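ABC sugar (Ribose) transporter, periplasmic substrate-binding subunit (Rhodobacter sphaeroides, PDB 3L49) probably binds a sugar in the periplasm as the substrate-capturing subunit of an ABC transporter, although its natural ligand is not established. Local coordinates at residues G70-L75 against V92-P97. Residues are numbered along the deposited sequence; the frame is centred on the assembly and turned at random.
Sequences GNLDVL and VDTATP
Leu-72, in the first turn of helix 72-84, reaches across to the loop that follows strand 89-92 and divides its two methyls between three residues there. Leu-72 CD2 lies 3.9 Å from Thr-96 CB and meets Thr-94 through that residue's methyl, CG2, at 4.1 Å. The other branch ends beside the backbone, with Leu-72 CD1 3.9 Å from Ala-95 O. The leucine thus spreads its methyls along residues 94-96, CD2 touching both threonines and CD1 at the carbonyl of the residue between them.

Thr-94 shows how one residue can serve two environments. A chi1 of -48° sets OG1 beside the backbone N and anti to the carbonyl carbon, which leaves CG2 anti to the N and turned to the leucine. Thr-94 OG1 is hydrogen-bonded to Glu-67 of strand 64-68 and accepts a further bond, 3.0 Å long, from a water. The same water donates to Gly-70 O at 2.9 Å, so a single molecule spans the gap between the two loops where no direct hydrogen bond passes between them. In Thr-96 the hydroxyl is the branch anti to the backbone N (chi1 -174°); its OG1 also lies against Leu-72 CD2, and it accepts a weak bond from the backbone N of His-98.

Strands 64-68 and 89-92 are parallel neighbours in the central sheet, and in this periplasmic binding protein fold their C-terminal ends face the cleft between the lobes; an unidentified ligand lies about 9 Å from the Thr-94 side chain. Pro-138 of helix 138-152, from the opposite lobe, also touches Leu-72 and Ala-95. With Thr-94 OG1 served by Glu-67 and the water, and Gly-70 O by that same water, what meets directly across the centre is weakly directional methyl contact, and no direct polar bond joins the two segments.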
# COMPACT_ATOMS: atom_id res chain seq x y z
N GLY A 70 4.17 1.47 7.53
CA GLY A 70 5.29 0.93 8.29
C GLY A 70 5.05 -0.47 8.82
O GLY A 70 3.97 -1.03 8.64
N ASN A 71 6.07 -1.02 9.46
CA ASN A 71 6.02 -2.36 10.02
C ASN A 71 5.36 -2.38 11.38
O ASN A 71 5.81 -1.69 12.30
CB ASN A 71 7.42 -2.96 10.11
CG ASN A 71 7.87 -3.64 8.83
OD1 ASN A 71 8.53 -4.67 8.88
ND2 ASN A 71 7.50 -3.08 7.68
N LEU A 72 4.29 -3.17 11.49
CA LEU A 72 3.47 -3.26 12.70
C LEU A 72 4.25 -3.84 13.88
O LEU A 72 4.16 -3.32 15.00
CB LEU A 72 2.23 -4.13 12.44
CG LEU A 72 0.84 -3.76 12.99
CD1 LEU A 72 0.11 -5.01 13.46
CD2 LEU A 72 0.88 -2.72 14.11
N ASP A 73 5.01 -4.90 13.63
CA ASP A 73 5.76 -5.61 14.66
C ASP A 73 6.77 -4.72 15.37
O ASP A 73 6.94 -4.81 16.59
CB ASP A 73 6.44 -6.88 14.10
CG ASP A 73 7.40 -6.59 12.95
OD1 ASP A 73 7.21 -5.59 12.21
OD2 ASP A 73 8.35 -7.38 12.77
N VAL A 74 7.41 -3.83 14.60
CA VAL A 74 8.33 -2.85 15.15
C VAL A 74 7.58 -1.78 15.95
O VAL A 74 7.98 -1.42 17.06
CB VAL A 74 9.18 -2.17 14.03
CG1 VAL A 74 10.29 -1.31 14.63
CG2 VAL A 74 9.79 -3.22 13.09
N LEU A 75 6.46 -1.32 15.39
CA LEU A 75 5.68 -0.23 15.97
C LEU A 75 4.91 -0.59 17.23
O LEU A 75 4.79 0.25 18.13
CB LEU A 75 4.72 0.35 14.92
CG LEU A 75 5.10 1.60 14.09
CD1 LEU A 75 6.59 1.93 14.08
CD2 LEU A 75 4.56 1.44 12.68
N VAL A 92 -3.66 5.55 9.21
CA VAL A 92 -3.98 5.30 7.81
C VAL A 92 -3.24 4.06 7.36
O VAL A 92 -2.02 3.94 7.54
CB VAL A 92 -3.88 6.57 6.86
CG1 VAL A 92 -3.74 7.86 7.65
CG2 VAL A 92 -2.79 6.45 5.81
N ASP A 93 -4.02 3.09 6.87
CA ASP A 93 -3.56 1.76 6.42
C ASP A 93 -3.10 0.78 7.51
O ASP A 93 -3.21 -0.43 7.33
CB ASP A 93 -2.53 1.85 5.29
CG ASP A 93 -3.17 2.08 3.94
OD1 ASP A 93 -4.39 2.37 3.87
OD2 ASP A 93 -2.46 1.96 2.92
N THR A 94 -2.58 1.30 8.62
CA THR A 94 -2.01 0.44 9.65
C THR A 94 -3.12 -0.17 10.51
O THR A 94 -3.58 0.43 11.48
CB THR A 94 -0.96 1.18 10.50
OG1 THR A 94 -0.05 1.88 9.63
CG2 THR A 94 -0.16 0.21 11.38
N ALA A 95 -3.56 -1.36 10.13
CA ALA A 95 -4.62 -2.05 10.86
C ALA A 95 -4.09 -2.56 12.20
O ALA A 95 -3.35 -3.54 12.26
CB ALA A 95 -5.19 -3.19 10.04
N THR A 96 -4.46 -1.86 13.27
CA THR A 96 -4.07 -2.25 14.63
C THR A 96 -5.18 -2.01 15.66
O THR A 96 -5.89 -1.00 15.57
CB THR A 96 -2.70 -1.59 15.08
OG1 THR A 96 -2.30 -2.13 16.35
CG2 THR A 96 -2.78 -0.05 15.16
N PRO A 97 -5.35 -2.94 16.62
CA PRO A 97 -6.20 -2.76 17.80
C PRO A 97 -5.85 -1.53 18.66
O PRO A 97 -6.71 -1.04 19.40
CB PRO A 97 -5.96 -4.04 18.60
CG PRO A 97 -5.54 -5.04 17.60
CD PRO A 97 -4.76 -4.30 16.58
O HOH W 1 1.22 -0.37 8.12